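FYVE-finger-containing Rab5 effector protein rabenosyn-5 (Homo sapiens, PDB 1Z0J) probably acts as a Rab5 effector, its minimal Rab-binding domain here forming a helical hairpin that packs against a partner protein. Local coordinates at residues B[9-14]-B[49-54]; B[20-25]-B[42-47]. All blocks are in the same frame, centred on the assembly; numbering follows the deposited sequence.

Contact 1. Residues B[9-14]-B[49-54]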
# COMPACT_ATOMS: atom_id res chain seq x y z
N ILE B 9 5.27 -6.26 -17.47
CA ILE B 9 5.76 -4.89 -17.11
C ILE B 9 6.65 -4.35 -18.23
O ILE B 9 7.59 -5.03 -18.65
CB ILE B 9 6.56 -4.90 -15.77
CG1 ILE B 9 5.77 -5.64 -14.68
CG2 ILE B 9 6.93 -3.47 -15.34
CD1 ILE B 9 6.62 -6.11 -13.50
N GLU B 10 6.35 -3.14 -18.70
CA GLU B 10 7.22 -2.46 -19.66
C GLU B 10 8.65 -2.52 -19.14
O GLU B 10 8.92 -2.08 -18.02
CB GLU B 10 6.77 -1.02 -19.87
N GLU B 11 9.54 -3.08 -19.95
CA GLU B 11 10.88 -3.45 -19.47
C GLU B 11 11.67 -2.31 -18.82
O GLU B 11 12.31 -2.51 -17.80
CB GLU B 11 11.70 -4.11 -20.59
CG GLU B 11 12.91 -4.85 -20.06
CD GLU B 11 13.50 -5.83 -21.05
OE1 GLU B 11 14.74 -5.82 -21.20
OE2 GLU B 11 12.74 -6.60 -21.67
N GLU B 12 11.60 -1.12 -19.42
CA GLU B 12 12.30 0.05 -18.90
C GLU B 12 11.79 0.48 -17.51
O GLU B 12 12.57 0.94 -16.68
CB GLU B 12 12.20 1.22 -19.89
CG GLU B 12 12.93 2.51 -19.47
CD GLU B 12 14.43 2.33 -19.31
OE1 GLU B 12 15.06 1.60 -20.11
OE2 GLU B 12 14.99 2.94 -18.37
N LEU B 13 10.49 0.31 -17.27
CA LEU B 13 9.89 0.60 -15.97
C LEU B 13 10.37 -0.39 -14.90
O LEU B 13 10.60 -0.01 -13.75
CB LEU B 13 8.36 0.59 -16.05
CG LEU B 13 7.68 1.54 -17.04
CD1 LEU B 13 6.19 1.35 -16.95
CD2 LEU B 13 8.06 3.00 -16.80
N LEU B 14 10.53 -1.65 -15.29
CA LEU B 14 11.05 -2.67 -14.40
C LEU B 14 12.51 -2.38 -14.04
O LEU B 14 12.91 -2.47 -12.88
CB LEU B 14 10.89 -4.05 -15.02
CG LEU B 14 11.23 -5.29 -14.20
CD1 LEU B 14 10.59 -5.25 -12.81
CD2 LEU B 14 10.77 -6.52 -14.95
N HIS B 49 14.09 -11.61 -10.86
CA HIS B 49 13.46 -12.85 -11.36
C HIS B 49 12.42 -12.54 -12.43
O HIS B 49 12.37 -13.21 -13.47
CB HIS B 49 12.83 -13.64 -10.21
CG HIS B 49 12.15 -14.91 -10.65
ND1 HIS B 49 10.82 -14.95 -11.02
CD2 HIS B 49 12.62 -16.17 -10.77
CE1 HIS B 49 10.50 -16.19 -11.35
NE2 HIS B 49 11.57 -16.95 -11.21
N THR B 50 11.59 -11.53 -12.18
CA THR B 50 10.59 -11.10 -13.16
C THR B 50 11.25 -10.61 -14.45
O THR B 50 10.76 -10.91 -15.55
CB THR B 50 9.67 -10.02 -12.57
OG1 THR B 50 9.01 -10.55 -11.41
CG2 THR B 50 8.63 -9.58 -13.58
N LEU B 51 12.35 -9.87 -14.33
CA LEU B 51 13.11 -9.41 -15.50
C LEU B 51 13.66 -10.58 -16.31
O LEU B 51 13.53 -10.61 -17.55
CB LEU B 51 14.24 -8.46 -15.08
CG LEU B 51 15.10 -7.92 -16.23
CD1 LEU B 51 14.30 -7.04 -17.21
CD2 LEU B 51 16.29 -7.14 -15.68
N ALA B 52 14.25 -11.55 -15.63
CA ALA B 52 14.78 -12.74 -16.29
C ALA B 52 13.67 -13.53 -17.00
O ALA B 52 13.88 -14.10 -18.09
CB ALA B 52 15.52 -13.61 -15.29
N LYS B 53 12.49 -13.55 -16.40
CA LYS B 53 11.33 -14.20 -16.99
C LYS B 53 10.86 -13.48 -18.26
O LYS B 53 10.54 -14.11 -19.27
CB LYS B 53 10.20 -14.29 -15.96
CG LYS B 53 9.01 -15.14 -16.37
CD LYS B 53 7.98 -15.27 -15.25
CE LYS B 53 7.31 -13.94 -14.93
NZ LYS B 53 6.20 -14.11 -13.95
N GLN B 54 10.84 -12.15 -18.21
CA GLN B 54 10.42 -11.38 -19.37
C GLN B 54 11.38 -11.53 -20.55
O GLN B 54 10.97 -11.40 -21.71
CB GLN B 54 10.21 -9.92 -18.99
CG GLN B 54 9.00 -9.75 -18.09
CD GLN B 54 8.56 -8.32 -17.90
OE1 GLN B 54 9.05 -7.41 -18.57
NE2 GLN B 54 7.62 -8.11 -16.99
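Thr50 meets Ile9 and Leu14 of 9-14 through its methyl branch. With CG2 anti to the backbone N (OG1 at chi1 -59°), the methyl faces two apolar ends, 4.0 Å from Ile9 CD1 and equally far from Leu14 CD2. The hydroxyl turns back to its own helix and bonds to the carbonyl of Glu46, which is how a threonine can present a carbon face here and still satisfy its buried polar atom. At Leu51 the contact reaches the backbone: Leu14 CD2 lies 3.8 Å from Leu51 N, and also touches CB of that residue. Farther out, Leu51 CD1 lies across the aliphatic part of Glu11, 3.9 Å from its CG. Glu11 suits this edge because its extended chain offers methylenes to the leucine while its carboxylate forms a salt bridge with Lys55. A turn later, the extended side chain of Gln54 runs roughly perpendicular to the Ile9 side chain, and its end lies beside the Ile9 backbone, which leads into helix 11-30. Small apolar contacts framed by longer polar chains close the open end of an antiparallel helical hairpin.

Contact 2. Residues B[20-25]-B[42-47]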
# COMPACT_ATOMS: atom_id res chain seq x y z
N ASN B 20 15.52 1.91 -8.38
CA ASN B 20 14.90 2.52 -7.20
C ASN B 20 15.13 1.72 -5.91
O ASN B 20 15.51 2.27 -4.88
CB ASN B 20 13.40 2.74 -7.45
CG ASN B 20 12.75 3.66 -6.42
OD1 ASN B 20 13.37 4.59 -5.90
ND2 ASN B 20 11.48 3.39 -6.12
N ILE B 21 14.90 0.40 -5.96
CA ILE B 21 15.16 -0.47 -4.81
C ILE B 21 16.65 -0.50 -4.43
O ILE B 21 16.98 -0.53 -3.24
CB ILE B 21 14.58 -1.91 -5.00
CG1 ILE B 21 13.04 -1.86 -5.16
CG2 ILE B 21 14.99 -2.85 -3.87
CD1 ILE B 21 12.26 -1.24 -3.99
N LYS B 22 17.52 -0.48 -5.43
CA LYS B 22 18.97 -0.36 -5.21
C LYS B 22 19.33 0.93 -4.46
O LYS B 22 20.24 0.93 -3.65
CB LYS B 22 19.75 -0.45 -6.53
CG LYS B 22 19.91 -1.87 -7.05
CD LYS B 22 20.68 -1.91 -8.36
CE LYS B 22 20.85 -3.35 -8.84
NZ LYS B 22 21.66 -3.43 -10.09
N ALA B 23 18.60 2.00 -4.74
CA ALA B 23 18.76 3.27 -4.01
C ALA B 23 18.28 3.15 -2.56
O ALA B 23 18.93 3.66 -1.65
CB ALA B 23 18.04 4.41 -4.74
N TYR B 24 17.14 2.47 -2.35
CA TYR B 24 16.66 2.16 -0.99
C TYR B 24 17.64 1.27 -0.24
O TYR B 24 17.81 1.43 0.97
CB TYR B 24 15.29 1.48 -1.01
CG TYR B 24 14.10 2.40 -1.09
CD1 TYR B 24 13.26 2.37 -2.20
CD2 TYR B 24 13.80 3.29 -0.05
CE1 TYR B 24 12.15 3.21 -2.29
CE2 TYR B 24 12.69 4.14 -0.14
CZ TYR B 24 11.88 4.09 -1.26
OH TYR B 24 10.79 4.91 -1.35
N ILE B 25 18.24 0.32 -0.95
CA ILE B 25 19.26 -0.55 -0.36
C ILE B 25 20.52 0.23 0.01
O ILE B 25 21.01 0.10 1.13
CB ILE B 25 19.60 -1.77 -1.27
CG1 ILE B 25 18.42 -2.75 -1.27
CG2 ILE B 25 20.89 -2.47 -0.80
CD1 ILE B 25 18.52 -3.84 -2.31
N GLU B 42 15.17 -8.87 -0.72
CA GLU B 42 14.19 -9.86 -1.17
C GLU B 42 13.36 -9.31 -2.34
O GLU B 42 13.13 -10.00 -3.34
CB GLU B 42 13.27 -10.26 -0.01
CG GLU B 42 12.17 -11.25 -0.37
CD GLU B 42 10.95 -11.16 0.54
OE1 GLU B 42 11.09 -10.70 1.70
OE2 GLU B 42 9.85 -11.54 0.10
N ASN B 43 12.92 -8.06 -2.23
CA ASN B 43 12.18 -7.41 -3.32
C ASN B 43 13.05 -7.26 -4.57
O ASN B 43 12.59 -7.50 -5.69
CB ASN B 43 11.65 -6.04 -2.88
CG ASN B 43 10.68 -5.47 -3.87
OD1 ASN B 43 10.96 -4.47 -4.53
ND2 ASN B 43 9.54 -6.13 -4.02
N LEU B 44 14.31 -6.88 -4.38
CA LEU B 44 15.26 -6.80 -5.49
C LEU B 44 15.38 -8.15 -6.21
O LEU B 44 15.33 -8.22 -7.43
CB LEU B 44 16.63 -6.33 -5.00
CG LEU B 44 17.72 -6.16 -6.06
CD1 LEU B 44 17.34 -5.09 -7.08
CD2 LEU B 44 19.07 -5.84 -5.42
N ARG B 45 15.51 -9.23 -5.43
CA ARG B 45 15.58 -10.57 -6.00
C ARG B 45 14.34 -10.89 -6.85
O ARG B 45 14.44 -11.46 -7.94
CB ARG B 45 15.76 -11.61 -4.90
CG ARG B 45 17.16 -11.64 -4.31
CD ARG B 45 17.38 -12.89 -3.46
NE ARG B 45 18.51 -12.74 -2.54
CZ ARG B 45 18.39 -12.46 -1.24
NH1 ARG B 45 17.19 -12.29 -0.69
NH2 ARG B 45 19.48 -12.35 -0.49
N GLU B 46 13.18 -10.50 -6.35
CA GLU B 46 11.92 -10.75 -7.05
C GLU B 46 11.80 -9.95 -8.35
O GLU B 46 11.33 -10.48 -9.37
CB GLU B 46 10.73 -10.51 -6.12
CG GLU B 46 10.54 -11.67 -5.14
CD GLU B 46 10.05 -11.23 -3.77
OE1 GLU B 46 9.51 -10.11 -3.64
OE2 GLU B 46 10.22 -12.02 -2.81
N LEU B 47 12.22 -8.69 -8.32
CA LEU B 47 12.24 -7.86 -9.52
C LEU B 47 13.18 -8.45 -10.57
O LEU B 47 12.84 -8.50 -11.76
CB LEU B 47 12.65 -6.42 -9.18
CG LEU B 47 11.71 -5.60 -8.29
CD1 LEU B 47 12.39 -4.31 -7.88
CD2 LEU B 47 10.37 -5.32 -8.96
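Ile21 faces Leu44 across the middle of the hairpin, their CA atoms 6.4 Å apart. From CB of Ile21 two branches part. The shorter, CG2, packs 4.0 Å from Leu44 CB, as the two side chains lie alongside each other, pointing opposite ways. The longer branch, with CG1 anti to the carbonyl carbon, reaches to either side of Leu44 in sequence: CG1 lies 3.7 Å from Leu47 CD1, a turn on, and 3.4 Å from Asn43 OD1, the residue just before. Beyond it, the bend at chi2 (-59°) keeps the terminal CD1 close to the same amide oxygen, at 3.5 Å. A beta-branched residue therefore fills the space before three partners at once. Asn43 is the polar member of this group; its OD1 accepts a hydrogen bond from an aromatic side chain of the partner protein, which satisfies that buried amide oxygen and is consistent with an asparagine at this place. Leu44 spreads its two methyls over two residues about one turn apart, CD2 lying 3.7 Å from Ile25 CD1 and CD1 meeting the methylene CG of Lys22, whose long chain suits the exposed margin. The segments run nearly antiparallel, at 161°, and their axes approach to 9.9 Å. Along this interface, Ile18 of helix 11-30 touches both Leu44 and Leu47, and Leu40 of helix 34-54 touches Ile25, while Tyr24 and Asn43 bond to the partner protein.

Both contacts join helix 11-30 to helix 34-54, and their centres lie 13 Å apart along the hairpin. Contact 2 sits near the middle of the chain, about 2 Å from its centre, whereas contact 1 lies at the end of the hairpin far from the connecting turn, where helix 11-30 begins and helix 34-54 ends. The chain enters at 9-14, passes 20-25, turns between the helices, and returns through 42-47 before 49-54, so the inner pair falls between the outer two. The two contacts join directly, since Leu14 CD1 lies 3.9 Å from Leu47 CD2. Residues of both contacts also touch the partner protein, consistent with a two-helix platform for Rab binding.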